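Local atomic coordinates of aldose 1-epimerase (Caenorhabditis elegans, PDB entry 1LUR), a protein that probably catalyses the interconversion of the alpha and beta anomers of aldose sugars, as an aldose 1-epimerase (mutarotase) homologue. Residues A[253-257]-A[268-272]; A[273-279]-A[301-307]. All coordinates share one frame; numbering follows the deposited sequence.

Contact 1 of 2, residues A[253-257]-A[268-272]; sequences STYLR and SITTS
Ile269 O is gripped by two consecutive backbone amides. Tyr255 N donates to it at 2.9 Å in a nearly straight bond (172° at the hydrogen), arriving almost end-on to the carbonyl, and Leu256 N adds a weak second bond. Two residues thus face one, a classic beta bulge, after which regular antiparallel pairing starts with Ile269 N bonded to Leu256 O at 2.8 Å. Before the bulge a side chain makes the tie: Thr270 OG1 donates to Ser253 O at 2.8 Å from well above the carbonyl plane. A chi1 of -172° turns this hydroxyl away from Thr270 N and across to the other segment. Ser253 O also sits over the centre of the Tyr255 ring, whose CE2 edge meets Thr271 O at 3.5 Å. A valine in place of Thr270 would probably leave Ser253 O without its hydroxyl mate and the chain around Ser253 freer to shift. On the side of Arg257 and Ser268, one water bridges Thr254 OG1 and Ser268 OG, and Thr254 CG2 lies over a face of the Arg257 guanidinium, which forms a salt bridge with Glu191. On the other side, the Leu256 and Ile269 side chains lie alongside each other, Leu256 CD2 4.0 Å from Ile269 CD1. The hairpin is flanked by strands 187-192 and 327-337, while Ile269 and Thr271 touch strand 300-305.

Contact 2 of 2, residues A[273-279]-A[301-307]; sequences YPVIHLY and AIEPQFH
Val275, His277 and Tyr279 each exchange two backbone hydrogen bonds with Gln305, Glu303 and Ala301 respectively, so that two antiparallel strands are zipped along five residues. His277 and Glu303 point the same way: a chi1 of -175° sets His277 CG opposite its own N and brings CD2, at the imidazole edge, to Glu303 OE1 at 3.4 Å, ring and carboxylate planes 68° apart. Gln305 OE1 rests 3.5 Å from His277 CB, and the Gln305 amide is steadied by NE2 donating to Phe306 O. On the reverse face Ile276 CG2 meets Ile302 CG2 at 3.8 Å. Where the strands meet the loops, rings join in. Val275 CG1 makes a CH-pi contact over the His307 ring, 3.6 Å from its centroid. The Tyr273 ring covers Gln305 CA with one face and turns its edge to the face of Phe306, with planes at 85°. In the next shell, Asp238 binds His277 NE2 and Asp240 binds ND1, fixing the ring's rotation, while His157 and Tyr327 hold Tyr273 OH. In this central strand pair of the galactose mutarotase beta-sandwich, Glu303, packed against His172, probably matches the catalytic glutamate of related mutarotases, bordering the sugar site.

In the fold
From the N terminus, contact 1 comes first and closes a hairpin: ten residues separate 253-257 from 268-272 in the pair of strands 256-259 and 265-271. The chain then passes straight from Ser272 into Tyr273, opening contact 2, whose return strand follows after a longer excursion of 21 residues. The two loops are consecutive, neither nested nor crossing. Contact 1 belongs to the sheet that includes strands 187-192 and 327-337, contact 2 to the one with 170-175 and 238-243. Their apolar faces meet between the sheets, Ile269 CD1 lying 3.6 Å from Ile302 CG2 and Leu256 CD1 reaching Leu278 and Ile276. The centres of the two contacts lie about 11 Å apart.

Contact 1 of 2, residues A[253-257]-A[268-272]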
loop_
_atom_site.group_PDB
_atom_site.type_symbol
_atom_site.label_atom_id
_atom_site.label_comp_id
_atom_site.label_asym_id
_atom_site.label_seq_id
_atom_site.Cartn_x
_atom_site.Cartn_y
_atom_site.Cartn_z
ATOM N N SER A 253 12.287 -14.565 -1.488
ATOM C CA SER A 253 11.828 -15.122 -0.220
ATOM C C SER A 253 10.590 -14.391 0.295
ATOM O O SER A 253 10.468 -13.172 0.145
ATOM C CB SER A 253 12.944 -15.037 0.825
ATOM O OG SER A 253 12.530 -15.591 2.065
ATOM N N THR A 254 9.673 -15.142 0.897
ATOM C CA THR A 254 8.445 -14.571 1.435
ATOM C C THR A 254 8.749 -13.832 2.735
ATOM O O THR A 254 9.450 -14.355 3.602
ATOM C CB THR A 254 7.406 -15.668 1.723
ATOM O OG1 THR A 254 7.078 -16.342 0.502
ATOM C CG2 THR A 254 6.140 -15.069 2.326
ATOM N N TYR A 255 8.219 -12.621 2.869
ATOM C CA TYR A 255 8.444 -11.824 4.071
ATOM C C TYR A 255 7.181 -11.699 4.899
ATOM O O TYR A 255 7.236 -11.390 6.090
ATOM C CB TYR A 255 8.930 -10.428 3.699
ATOM C CG TYR A 255 10.220 -10.426 2.931
ATOM C CD1 TYR A 255 11.315 -11.173 3.370
ATOM C CD2 TYR A 255 10.360 -9.669 1.770
ATOM C CE1 TYR A 255 12.516 -11.166 2.672
ATOM C CE2 TYR A 255 11.556 -9.655 1.066
ATOM C CZ TYR A 255 12.630 -10.406 1.522
ATOM O OH TYR A 255 13.817 -10.397 0.821
ATOM N N LEU A 256 6.041 -11.938 4.262
ATOM C CA LEU A 256 4.760 -11.850 4.939
ATOM C C LEU A 256 3.762 -12.873 4.415
ATOM O O LEU A 256 3.667 -13.104 3.209
ATOM C CB LEU A 256 4.189 -10.438 4.786
ATOM C CG LEU A 256 2.759 -10.172 5.264
ATOM C CD1 LEU A 256 2.574 -8.683 5.511
ATOM C CD2 LEU A 256 1.758 -10.663 4.228
ATOM N N ARG A 257 3.022 -13.475 5.340
ATOM C CA ARG A 257 2.009 -14.478 5.021
ATOM C C ARG A 257 0.764 -14.073 5.804
ATOM O O ARG A 257 0.810 -13.929 7.026
ATOM C CB ARG A 257 2.491 -15.867 5.449
ATOM C CG ARG A 257 3.888 -16.208 4.929
ATOM C CD ARG A 257 4.460 -17.454 5.597
ATOM N NE ARG A 257 5.889 -17.628 5.323
ATOM C CZ ARG A 257 6.844 -16.802 5.747
ATOM N NH1 ARG A 257 6.531 -15.734 6.472
ATOM N NH2 ARG A 257 8.115 -17.041 5.448
ATOM N N SER A 268 0.777 -14.378 0.378
ATOM C CA SER A 268 2.178 -14.280 0.759
ATOM C C SER A 268 2.746 -13.127 -0.052
ATOM O O SER A 268 2.369 -12.928 -1.209
ATOM C CB SER A 268 2.934 -15.573 0.433
ATOM O OG SER A 268 3.126 -15.716 -0.962
ATOM N N ILE A 269 3.653 -12.371 0.549
ATOM C CA ILE A 269 4.255 -11.235 -0.135
ATOM C C ILE A 269 5.774 -11.175 -0.077
ATOM O O ILE A 269 6.398 -11.562 0.908
ATOM C CB ILE A 269 3.720 -9.900 0.457
ATOM C CG1 ILE A 269 2.226 -9.767 0.174
ATOM C CG2 ILE A 269 4.499 -8.716 -0.110
ATOM C CD1 ILE A 269 1.590 -8.549 0.833
ATOM N N THR A 270 6.359 -10.689 -1.162
ATOM C CA THR A 270 7.797 -10.536 -1.273
ATOM C C THR A 270 7.889 -9.169 -1.945
ATOM O O THR A 270 7.119 -8.863 -2.857
ATOM C CB THR A 270 8.455 -11.628 -2.143
ATOM O OG1 THR A 270 9.878 -11.510 -2.033
ATOM C CG2 THR A 270 8.061 -11.492 -3.599
ATOM N N THR A 271 8.796 -8.329 -1.476
ATOM C CA THR A 271 8.933 -7.004 -2.060
ATOM C C THR A 271 10.350 -6.486 -1.978
ATOM O O THR A 271 11.148 -6.942 -1.158
ATOM C CB THR A 271 7.995 -5.997 -1.349
ATOM O OG1 THR A 271 8.233 -4.675 -1.854
ATOM C CG2 THR A 271 8.241 -6.005 0.159
ATOM N N SER A 272 10.655 -5.532 -2.846
ATOM C CA SER A 272 11.973 -4.927 -2.892
ATOM C C SER A 272 12.033 -3.850 -1.820
ATOM O O SER A 272 13.120 -3.448 -1.394
ATOM C CB SER A 272 12.216 -4.310 -4.268
ATOM O OG SER A 272 11.167 -3.413 -4.611
HETATM O O HOH W 1 5.760 -14.935 -1.076
#

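Contact 2 of 2, residues A[273-279]-A[301-307]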
loop_
_atom_site.group_PDB
_atom_site.type_symbol
_atom_site.label_atom_id
_atom_site.label_comp_id
_atom_site.label_asym_id
_atom_site.label_seq_id
_atom_site.Cartn_x
_atom_site.Cartn_y
_atom_site.Cartn_z
ATOM N N TYR A 273 10.863 -3.381 -1.391
ATOM C CA TYR A 273 10.793 -2.347 -0.362
ATOM C C TYR A 273 11.350 -2.892 0.952
ATOM O O TYR A 273 11.247 -4.090 1.232
ATOM C CB TYR A 273 9.349 -1.864 -0.155
ATOM C CG TYR A 273 8.823 -0.947 -1.253
ATOM C CD1 TYR A 273 7.926 -1.415 -2.212
ATOM C CD2 TYR A 273 9.237 0.383 -1.338
ATOM C CE1 TYR A 273 7.454 -0.585 -3.235
ATOM C CE2 TYR A 273 8.768 1.227 -2.357
ATOM C CZ TYR A 273 7.880 0.731 -3.301
ATOM O OH TYR A 273 7.424 1.541 -4.314
ATOM N N PRO A 274 11.940 -2.013 1.782
ATOM C CA PRO A 274 12.525 -2.391 3.067
ATOM C C PRO A 274 11.530 -2.569 4.208
ATOM O O PRO A 274 11.848 -3.206 5.213
ATOM C CB PRO A 274 13.514 -1.263 3.325
ATOM C CG PRO A 274 12.749 -0.075 2.822
ATOM C CD PRO A 274 12.176 -0.583 1.504
ATOM N N VAL A 275 10.336 -1.999 4.078
ATOM C CA VAL A 275 9.349 -2.144 5.139
ATOM C C VAL A 275 7.954 -2.376 4.589
ATOM O O VAL A 275 7.698 -2.215 3.394
ATOM C CB VAL A 275 9.293 -0.888 6.063
ATOM C CG1 VAL A 275 10.694 -0.423 6.406
ATOM C CG2 VAL A 275 8.497 0.226 5.406
ATOM N N ILE A 276 7.056 -2.781 5.473
ATOM C CA ILE A 276 5.681 -3.027 5.101
ATOM C C ILE A 276 4.835 -2.380 6.179
ATOM O O ILE A 276 4.880 -2.786 7.343
ATOM C CB ILE A 276 5.336 -4.524 5.037
ATOM C CG1 ILE A 276 6.124 -5.200 3.911
ATOM C CG2 ILE A 276 3.843 -4.688 4.844
ATOM C CD1 ILE A 276 5.791 -6.675 3.716
ATOM N N HIS A 277 4.083 -1.357 5.797
ATOM C CA HIS A 277 3.232 -0.667 6.751
ATOM C C HIS A 277 1.919 -1.418 6.893
ATOM O O HIS A 277 1.213 -1.641 5.906
ATOM C CB HIS A 277 2.940 0.761 6.294
ATOM C CG HIS A 277 2.169 1.559 7.293
ATOM N ND1 HIS A 277 2.755 2.124 8.405
ATOM C CD2 HIS A 277 0.850 1.854 7.373
ATOM C CE1 HIS A 277 1.831 2.733 9.127
ATOM N NE2 HIS A 277 0.665 2.583 8.523
ATOM N N LEU A 278 1.599 -1.805 8.123
ATOM C CA LEU A 278 0.378 -2.532 8.416
ATOM C C LEU A 278 -0.598 -1.625 9.152
ATOM O O LEU A 278 -0.258 -1.050 10.185
ATOM C CB LEU A 278 0.685 -3.750 9.292
ATOM C CG LEU A 278 1.766 -4.713 8.792
ATOM C CD1 LEU A 278 2.070 -5.758 9.857
ATOM C CD2 LEU A 278 1.298 -5.370 7.500
ATOM N N TYR A 279 -1.801 -1.492 8.610
ATOM C CA TYR A 279 -2.832 -0.659 9.217
ATOM C C TYR A 279 -4.080 -1.514 9.432
ATOM O O TYR A 279 -4.733 -1.936 8.475
ATOM C CB TYR A 279 -3.149 0.541 8.320
ATOM C CG TYR A 279 -4.343 1.349 8.772
ATOM C CD1 TYR A 279 -4.440 1.819 10.080
ATOM C CD2 TYR A 279 -5.376 1.650 7.886
ATOM C CE1 TYR A 279 -5.543 2.571 10.494
ATOM C CE2 TYR A 279 -6.477 2.395 8.291
ATOM C CZ TYR A 279 -6.554 2.853 9.593
ATOM O OH TYR A 279 -7.648 3.586 9.990
ATOM N N ALA A 301 -4.687 -3.164 5.904
ATOM C CA ALA A 301 -4.028 -2.445 4.826
ATOM C C ALA A 301 -2.585 -2.915 4.853
ATOM O O ALA A 301 -1.931 -2.876 5.892
ATOM C CB ALA A 301 -4.103 -0.942 5.059
ATOM N N ILE A 302 -2.101 -3.390 3.713
ATOM C CA ILE A 302 -0.734 -3.872 3.606
ATOM C C ILE A 302 -0.058 -2.946 2.605
ATOM O O ILE A 302 -0.386 -2.954 1.417
ATOM C CB ILE A 302 -0.709 -5.338 3.119
ATOM C CG1 ILE A 302 -1.477 -6.216 4.116
ATOM C CG2 ILE A 302 0.719 -5.818 2.990
ATOM C CD1 ILE A 302 -1.494 -7.705 3.773
ATOM N N GLU A 303 0.881 -2.146 3.099
ATOM C CA GLU A 303 1.595 -1.191 2.260
ATOM C C GLU A 303 3.112 -1.313 2.231
ATOM O O GLU A 303 3.803 -0.761 3.092
ATOM C CB GLU A 303 1.215 0.225 2.710
ATOM C CG GLU A 303 -0.178 0.303 3.325
ATOM C CD GLU A 303 -0.502 1.646 3.967
ATOM O OE1 GLU A 303 -1.376 1.675 4.856
ATOM O OE2 GLU A 303 0.098 2.670 3.585
ATOM N N PRO A 304 3.652 -2.057 1.247
ATOM C CA PRO A 304 5.103 -2.224 1.118
ATOM C C PRO A 304 5.599 -0.831 0.743
ATOM O O PRO A 304 5.079 -0.231 -0.191
ATOM C CB PRO A 304 5.232 -3.213 -0.032
ATOM C CG PRO A 304 4.002 -4.071 0.137
ATOM C CD PRO A 304 2.932 -3.035 0.411
ATOM N N GLN A 305 6.598 -0.319 1.448
ATOM C CA GLN A 305 7.097 1.028 1.144
ATOM C C GLN A 305 8.420 1.270 1.849
ATOM O O GLN A 305 8.954 0.377 2.509
ATOM C CB GLN A 305 6.094 2.042 1.709
ATOM C CG GLN A 305 5.976 1.885 3.239
ATOM C CD GLN A 305 5.089 2.914 3.930
ATOM O OE1 GLN A 305 3.885 2.978 3.693
ATOM N NE2 GLN A 305 5.690 3.714 4.811
ATOM N N PHE A 306 8.935 2.490 1.710
ATOM C CA PHE A 306 10.183 2.866 2.355
ATOM C C PHE A 306 9.689 3.376 3.702
ATOM O O PHE A 306 8.504 3.706 3.845
ATOM C CB PHE A 306 10.891 4.019 1.628
ATOM C CG PHE A 306 11.614 3.607 0.387
ATOM C CD1 PHE A 306 11.029 3.768 -0.862
ATOM C CD2 PHE A 306 12.891 3.055 0.466
ATOM C CE1 PHE A 306 11.711 3.389 -2.023
ATOM C CE2 PHE A 306 13.580 2.674 -0.679
ATOM C CZ PHE A 306 12.994 2.839 -1.927
ATOM N N HIS A 307 10.580 3.456 4.685
ATOM C CA HIS A 307 10.191 3.934 6.008
ATOM C C HIS A 307 9.368 5.208 5.948
ATOM O O HIS A 307 9.677 6.125 5.181
ATOM C CB HIS A 307 11.424 4.232 6.864
ATOM C CG HIS A 307 12.318 3.052 7.076
ATOM N ND1 HIS A 307 12.904 2.364 6.035
ATOM C CD2 HIS A 307 12.752 2.458 8.213
ATOM C CE1 HIS A 307 13.664 1.399 6.522
ATOM N NE2 HIS A 307 13.589 1.434 7.841
#